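Local coordinates for putative ABC transporter, periplasmic binding protein, amino acid (Neisseria gonorrhoeae, PDB 2YJP) that binds L-cysteine as a periplasmic solute receptor and probably hands it to an ABC transporter for uptake, at residues 81-85 with 121-125; 126-131 with 171-175. The protein carries 1 engineered substitution. One frame throughout, in Å; residues are numbered along the deposited sequence.

Overall arrangement
Two consecutive contacts illustrate how a two-lobed solute-binding protein builds a ligand pocket. From the N terminus, the chain passes through helix 80-93 and strand 99-103 before strand 120-121 leads back to that helix; interaction 1 (81-85 with 121-125) closes this loop of 35 residues. Interaction 2 follows directly: its first segment, 126-131, begins at the next residue, and its loop closes some 39 mostly non-helical residues later at the start of helix 174-182. The loops lie in series, neither enclosing nor crossing the other. Interaction 1 ties helix 80-93 to the turn that lines the cysteine pocket, interaction 2 joins that side to the lobe that holds helix 174-182, and both touch the bound cysteine.

Interaction 1: residues 81-85 with 121-125; sequences DVEIA and ILANF. With CYS (cysteine), chain D.
The carboxylate of Asp81 meets the turn at Asn124 through two bonds of unequal strength. Asp81 OD1 accepts from Asn124 ND2 with its syn lone pair at 3.0 Å, the donor keeping its partner near the amide plane although carboxylate and amide are turned 43° apart. OD2 receives a weak bond from the backbone N of Asn124. A chi1 of -65° sets the carboxylate beside the Asp81 backbone N, and this polar end is the close part of the contact: CB of Asp81 comes to 3.1 Å from the carbonyl O of Leu122. Tyr141 OH is a second partner of OD1, and Lys65 binds Asn124 OD1, so the amide is held at both ends. Ala123 centres an inverse gamma turn; one residue on, Asn124 O takes a hydrogen bond from the ligand N at 2.6 Å. The apolar side is looser: CD1 of Leu122 rests 3.7 Å from Ala85 CB and more lightly against CG2 of Ile84. Glu83, which does not touch 121-125, is partly exposed. Around this buried contact, helix 266-274 backs Ile84, strand 237-244 covers Leu122, and helix 109-114 packs on Phe125.

Interaction 2: residues 126-131 with 171-175; sequences TQTPER and KGTTA. With CYS (cysteine), chain D.
Arg131 runs extended from CG to NE (chi3 -179°), which carries its guanidinium from the short helix 129-132 to the carboxylate of the bound cysteine, where Thr174 waits with OG1 lodged between its backbone N and carbonyl carbon (chi1 44°) and CG2 turned toward Arg131. Thr174 CG2 lies over one face of the guanidinium, offset toward its rim, and also touches Thr126 CB at 3.7 Å. At the edge of the group, Arg131 NH1 gives bonds to the ligand O and to Thr126 O, the latter 2.8 Å away on a lone pair in the carbonyl plane, while Arg131 NH2 reaches ligand OXT at 2.9 Å. Thr126 N adds a nearly straight bond to the ligand O (177°), and Thr174 N, at the start of helix 174-182, donates to OXT at 3.0 Å. Thr126 OG1 accepts from the ligand ammonium, and a water links it to Thr174 OG1. Thr128 caps its own helix by accepting from Arg131 N, which steadies the base of the arginine. Arg109 also bonds to the ligand, and Asp212 receives its ammonium. Beyond the direct methyl contacts, the clear polar links between the segments run through ligand and water: cysteine's carboxylate, gripped by Arg131 and by backbone N-H groups from both segments, bridges the two lobes, consistent with the ligand-induced closure known for this family, and the N-terminal end of helix 174-182 probably favours its negative charge.

Interaction 1: residues 81-85 with 121-125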
ATOM      1  N   ASP A  81       6.638  -1.091   4.323  1.00 19.59           N
ATOM      2  CA  ASP A  81       6.785   0.317   3.932  1.00 19.21           C
ATOM      3  C   ASP A  81       7.517   1.139   5.041  1.00 19.49           C
ATOM      4  O   ASP A  81       8.278   2.089   4.766  1.00 19.24           O
ATOM      5  CB  ASP A  81       5.394   0.962   3.782  1.00 20.11           C
ATOM      6  CG  ASP A  81       4.559   0.389   2.663  1.00 20.84           C
ATOM      7  OD1 ASP A  81       5.047   0.057   1.577  1.00 22.96           O
ATOM      8  OD2 ASP A  81       3.346   0.309   2.870  1.00 25.30           O
ATOM      9  N   VAL A  82       7.239   0.803   6.290  1.00 19.04           N
ATOM     10  CA  VAL A  82       7.812   1.476   7.456  1.00 19.30           C
ATOM     11  C   VAL A  82       9.311   1.179   7.552  1.00 20.30           C
ATOM     12  O   VAL A  82      10.136   2.061   7.927  1.00 20.78           O
ATOM     13  CB  VAL A  82       7.050   0.998   8.718  1.00 20.50           C
ATOM     14  CG1 VAL A  82       7.856   1.170   9.955  1.00 18.08           C
ATOM     15  CG2 VAL A  82       5.633   1.704   8.795  1.00 18.83           C
ATOM     16  N   GLU A  83       9.692  -0.048   7.229  1.00 19.59           N
ATOM     17  CA  GLU A  83      11.100  -0.383   7.276  1.00 21.16           C
ATOM     18  C   GLU A  83      11.858   0.501   6.263  1.00 21.15           C
ATOM     19  O   GLU A  83      12.927   1.035   6.574  1.00 21.93           O
ATOM     20  CB  GLU A  83      11.312  -1.857   6.940  1.00 21.08           C
ATOM     21  CG  GLU A  83      10.857  -2.769   8.005  1.00 23.19           C
ATOM     22  CD  GLU A  83      11.658  -2.581   9.303  1.00 28.47           C
ATOM     23  OE1 GLU A  83      12.892  -2.587   9.332  1.00 28.81           O
ATOM     24  OE2 GLU A  83      11.072  -2.432  10.346  1.00 27.78           O
ATOM     25  N   ILE A  84      11.278   0.660   5.067  1.00 20.26           N
ATOM     26  CA  ILE A  84      11.861   1.473   4.015  1.00 19.83           C
ATOM     27  C   ILE A  84      11.927   2.911   4.531  1.00 19.97           C
ATOM     28  O   ILE A  84      12.923   3.627   4.303  1.00 20.81           O
ATOM     29  CB  ILE A  84      11.012   1.413   2.723  1.00 18.86           C
ATOM     30  CG1 ILE A  84      11.121   0.024   2.117  1.00 19.93           C
ATOM     31  CG2 ILE A  84      11.417   2.560   1.710  1.00 17.91           C
ATOM     32  CD1 ILE A  84      10.101  -0.279   1.120  1.00 19.59           C
ATOM     33  N   ALA A  85      10.870   3.341   5.217  1.00 18.83           N
ATOM     34  CA  ALA A  85      10.848   4.704   5.729  1.00 19.49           C
ATOM     35  C   ALA A  85      11.992   4.939   6.762  1.00 20.48           C
ATOM     36  O   ALA A  85      12.653   5.996   6.761  1.00 20.50           O
ATOM     37  CB  ALA A  85       9.471   5.067   6.287  1.00 17.73           C
ATOM     38  N   ILE A 121       5.109  10.046   0.749  1.00 19.79           N
ATOM     39  CA  ILE A 121       4.084   9.018   0.959  1.00 18.46           C
ATOM     40  C   ILE A 121       4.744   7.692   0.782  1.00 18.27           C
ATOM     41  O   ILE A 121       5.350   7.448  -0.277  1.00 17.79           O
ATOM     42  CB  ILE A 121       2.916   9.105  -0.039  1.00 19.18           C
ATOM     43  CG1 ILE A 121       2.095  10.356   0.258  1.00 19.57           C
ATOM     44  CG2 ILE A 121       2.098   7.770  -0.050  1.00 14.93           C
ATOM     45  CD1 ILE A 121       1.338  10.301   1.631  1.00 20.92           C
ATOM     46  N   LEU A 122       4.640   6.853   1.823  1.00 17.76           N
ATOM     47  CA  LEU A 122       5.022   5.447   1.721  1.00 17.97           C
ATOM     48  C   LEU A 122       3.818   4.630   2.205  1.00 18.55           C
ATOM     49  O   LEU A 122       3.989   3.591   2.861  1.00 20.58           O
ATOM     50  CB  LEU A 122       6.271   5.185   2.560  1.00 16.71           C
ATOM     51  CG  LEU A 122       7.584   5.468   1.784  1.00 19.65           C
ATOM     52  CD1 LEU A 122       8.808   5.400   2.614  1.00 16.16           C
ATOM     53  CD2 LEU A 122       7.752   4.503   0.540  1.00 16.43           C
ATOM     54  N   ALA A 123       2.604   5.093   1.921  1.00 18.00           N
ATOM     55  CA  ALA A 123       1.420   4.318   2.241  1.00 18.31           C
ATOM     56  C   ALA A 123       1.106   3.385   1.066  1.00 18.34           C
ATOM     57  O   ALA A 123       0.190   3.632   0.279  1.00 17.64           O
ATOM     58  CB  ALA A 123       0.220   5.217   2.576  1.00 17.35           C
ATOM     59  N   ASN A 124       1.896   2.305   0.982  1.00 18.58           N
ATOM     60  CA  ASN A 124       1.785   1.254  -0.049  1.00 18.39           C
ATOM     61  C   ASN A 124       1.065   1.682  -1.347  1.00 17.89           C
ATOM     62  O   ASN A 124       0.031   1.098  -1.727  1.00 18.54           O
ATOM     63  CB  ASN A 124       1.145  -0.016   0.588  1.00 18.45           C
ATOM     64  CG  ASN A 124       1.652  -1.299  -0.038  1.00 21.55           C
ATOM     65  OD1 ASN A 124       0.866  -2.143  -0.507  1.00 22.43           O
ATOM     66  ND2 ASN A 124       2.992  -1.467  -0.044  1.00 20.61           N
ATOM     67  N   PHE A 125       1.701   2.589  -2.086  1.00 16.94           N
ATOM     68  CA  PHE A 125       1.043   3.458  -3.038  1.00 17.21           C
ATOM     69  C   PHE A 125       1.267   3.061  -4.496  1.00 17.67           C
ATOM     70  O   PHE A 125       2.400   3.167  -5.040  1.00 19.00           O
ATOM     71  CB  PHE A 125       1.543   4.897  -2.799  1.00 17.42           C
ATOM     72  CG  PHE A 125       0.636   5.976  -3.310  1.00 16.83           C
ATOM     73  CD1 PHE A 125      -0.709   5.754  -3.551  1.00 16.55           C
ATOM     74  CD2 PHE A 125       1.152   7.263  -3.520  1.00 17.02           C
ATOM     75  CE1 PHE A 125      -1.522   6.809  -4.010  1.00 16.95           C
ATOM     76  CE2 PHE A 125       0.367   8.299  -3.964  1.00 17.27           C
ATOM     77  CZ  PHE A 125      -0.960   8.087  -4.194  1.00 17.85           C
TER
HETATM   78  N   CYS D 350      -1.665  -0.100  -3.339  1.00 13.94           N
HETATM   79  CA  CYS D 350      -3.088   0.184  -3.633  1.00 16.00           C
HETATM   80  C   CYS D 350      -3.275   1.678  -3.903  1.00 15.80           C
HETATM   81  O   CYS D 350      -2.259   2.438  -3.910  1.00 14.71           O
HETATM   82  CB  CYS D 350      -3.997  -0.214  -2.478  1.00 17.11           C
HETATM   83  SG  CYS D 350      -3.587   0.551  -0.899  1.00 19.99           S
HETATM   84  OXT CYS D 350      -4.413   2.100  -4.126  1.00 15.48           O

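Interaction 2: residues 126-131 with 171-175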
ATOM      1  N   THR A 126       0.211   2.576  -5.143  1.00 16.98           N
ATOM      2  CA  THR A 126       0.369   2.078  -6.486  1.00 17.24           C
ATOM      3  C   THR A 126       0.488   3.280  -7.420  1.00 18.08           C
ATOM      4  O   THR A 126      -0.312   4.214  -7.363  1.00 17.64           O
ATOM      5  CB  THR A 126      -0.828   1.225  -6.916  1.00 18.08           C
ATOM      6  OG1 THR A 126      -0.968   0.090  -6.031  1.00 19.43           O
ATOM      7  CG2 THR A 126      -0.651   0.740  -8.397  1.00 17.25           C
ATOM      8  N   GLN A 127       1.497   3.237  -8.268  1.00 19.54           N
ATOM      9  CA  GLN A 127       1.684   4.216  -9.330  1.00 21.70           C
ATOM     10  C   GLN A 127       0.719   3.964 -10.472  1.00 21.62           C
ATOM     11  O   GLN A 127       0.614   2.831 -10.959  1.00 21.65           O
ATOM     12  CB  GLN A 127       3.113   4.108  -9.835  1.00 22.83           C
ATOM     13  CG  GLN A 127       3.363   4.948 -11.076  1.00 29.85           C
ATOM     14  CD  GLN A 127       4.830   5.023 -11.482  1.00 36.35           C
ATOM     15  OE1 GLN A 127       5.643   4.170 -11.121  1.00 37.17           O
ATOM     16  NE2 GLN A 127       5.166   6.061 -12.261  1.00 42.26           N
ATOM     17  N   THR A 128      -0.025   5.007 -10.839  1.00 22.00           N
ATOM     18  CA  THR A 128      -0.900   4.999 -12.013  1.00 23.73           C
ATOM     19  C   THR A 128      -0.693   6.293 -12.800  1.00 25.53           C
ATOM     20  O   THR A 128      -0.271   7.291 -12.237  1.00 24.97           O
ATOM     21  CB  THR A 128      -2.422   4.850 -11.646  1.00 24.10           C
ATOM     22  OG1 THR A 128      -2.951   6.087 -11.117  1.00 24.70           O
ATOM     23  CG2 THR A 128      -2.637   3.700 -10.643  1.00 22.01           C
ATOM     24  N   PRO A 129      -1.015   6.279 -14.109  1.00 27.45           N
ATOM     25  CA  PRO A 129      -0.920   7.521 -14.876  1.00 28.67           C
ATOM     26  C   PRO A 129      -1.783   8.643 -14.289  1.00 29.48           C
ATOM     27  O   PRO A 129      -1.317   9.803 -14.275  1.00 29.27           O
ATOM     28  CB  PRO A 129      -1.433   7.123 -16.266  1.00 30.65           C
ATOM     29  CG  PRO A 129      -1.244   5.594 -16.326  1.00 30.01           C
ATOM     30  CD  PRO A 129      -1.496   5.139 -14.918  1.00 27.32           C
ATOM     31  N   GLU A 130      -3.002   8.327 -13.796  1.00 29.16           N
ATOM     32  CA  GLU A 130      -3.864   9.396 -13.245  1.00 30.37           C
ATOM     33  C   GLU A 130      -3.229   9.997 -11.971  1.00 27.96           C
ATOM     34  O   GLU A 130      -3.200  11.198 -11.796  1.00 28.20           O
ATOM     35  CB  GLU A 130      -5.343   8.944 -13.048  1.00 31.27           C
ATOM     36  CG  GLU A 130      -6.191   9.857 -12.128  1.00 36.97           C
ATOM     37  CD  GLU A 130      -7.734   9.664 -12.267  1.00 44.87           C
ATOM     38  OE1 GLU A 130      -8.255   9.769 -13.398  1.00 47.98           O
ATOM     39  OE2 GLU A 130      -8.432   9.458 -11.240  1.00 47.87           O
ATOM     40  N   ARG A 131      -2.727   9.145 -11.091  1.00 25.65           N
ATOM     41  CA  ARG A 131      -2.114   9.633  -9.863  1.00 24.41           C
ATOM     42  C   ARG A 131      -0.867  10.504 -10.190  1.00 24.70           C
ATOM     43  O   ARG A 131      -0.587  11.507  -9.530  1.00 23.72           O
ATOM     44  CB  ARG A 131      -1.753   8.449  -8.954  1.00 22.60           C
ATOM     45  CG  ARG A 131      -2.975   7.913  -8.189  1.00 21.56           C
ATOM     46  CD  ARG A 131      -2.781   6.519  -7.693  1.00 19.92           C
ATOM     47  NE  ARG A 131      -3.967   5.998  -6.982  1.00 20.36           N
ATOM     48  CZ  ARG A 131      -3.942   4.953  -6.152  1.00 18.81           C
ATOM     49  NH1 ARG A 131      -2.789   4.316  -5.976  1.00 16.87           N
ATOM     50  NH2 ARG A 131      -5.059   4.525  -5.538  1.00 15.48           N
ATOM     51  N   LYS A 171     -12.237   2.822   0.127  1.00 17.77           N
ATOM     52  CA  LYS A 171     -12.342   4.001  -0.668  1.00 19.19           C
ATOM     53  C   LYS A 171     -10.945   4.543  -1.096  1.00 19.05           C
ATOM     54  O   LYS A 171     -10.039   4.647  -0.259  1.00 18.60           O
ATOM     55  CB  LYS A 171     -13.192   5.087   0.070  1.00 20.80           C
ATOM     56  CG  LYS A 171     -13.297   6.409  -0.713  1.00 25.16           C
ATOM     57  CD  LYS A 171     -14.384   7.385  -0.155  1.00 31.93           C
ATOM     58  CE  LYS A 171     -14.154   8.821  -0.672  1.00 37.77           C
ATOM     59  NZ  LYS A 171     -14.917   9.884   0.145  1.00 42.42           N
ATOM     60  N   GLY A 172     -10.821   4.907  -2.375  1.00 18.60           N
ATOM     61  CA  GLY A 172      -9.666   5.640  -2.899  1.00 19.22           C
ATOM     62  C   GLY A 172      -8.506   4.686  -3.274  1.00 18.88           C
ATOM     63  O   GLY A 172      -7.390   5.124  -3.440  1.00 18.37           O
ATOM     64  N   THR A 173      -8.780   3.372  -3.304  1.00 16.73           N
ATOM     65  CA  THR A 173      -7.788   2.418  -3.713  1.00 16.38           C
ATOM     66  C   THR A 173      -7.863   2.139  -5.221  1.00 16.15           C
ATOM     67  O   THR A 173      -8.814   2.527  -5.916  1.00 15.22           O
ATOM     68  CB  THR A 173      -7.917   1.058  -2.947  1.00 16.52           C
ATOM     69  OG1 THR A 173      -9.216   0.486  -3.132  1.00 14.40           O
ATOM     70  CG2 THR A 173      -7.604   1.218  -1.438  1.00 16.40           C
ATOM     71  N   THR A 174      -6.845   1.451  -5.724  1.00 16.66           N
ATOM     72  CA  THR A 174      -6.848   1.015  -7.130  1.00 17.09           C
ATOM     73  C   THR A 174      -7.988   0.029  -7.347  1.00 17.00           C
ATOM     74  O   THR A 174      -8.590   0.056  -8.409  1.00 18.00           O
ATOM     75  CB  THR A 174      -5.546   0.368  -7.540  1.00 17.41           C
ATOM     76  OG1 THR A 174      -5.153  -0.521  -6.495  1.00 16.51           O
ATOM     77  CG2 THR A 174      -4.406   1.465  -7.793  1.00 17.71           C
ATOM     78  N   ALA A 175      -8.354  -0.780  -6.339  1.00 16.41           N
ATOM     79  CA  ALA A 175      -9.546  -1.649  -6.558  1.00 17.30           C
ATOM     80  C   ALA A 175     -10.824  -0.842  -6.775  1.00 18.39           C
ATOM     81  O   ALA A 175     -11.625  -1.188  -7.656  1.00 19.10           O
ATOM     82  CB  ALA A 175      -9.735  -2.672  -5.475  1.00 15.66           C
TER
HETATM   83  N   CYS D 350      -1.665  -0.100  -3.339  1.00 13.94           N
HETATM   84  CA  CYS D 350      -3.088   0.184  -3.633  1.00 16.00           C
HETATM   85  C   CYS D 350      -3.275   1.678  -3.903  1.00 15.80           C
HETATM   86  O   CYS D 350      -2.259   2.438  -3.910  1.00 14.71           O
HETATM   87  CB  CYS D 350      -3.997  -0.214  -2.478  1.00 17.11           C
HETATM   88  SG  CYS D 350      -3.587   0.551  -0.899  1.00 19.99           S
HETATM   89  OXT CYS D 350      -4.413   2.100  -4.126  1.00 15.48           O
HETATM   90  O   HOH W   1      -2.662  -1.817  -6.755  1.00 17.48           O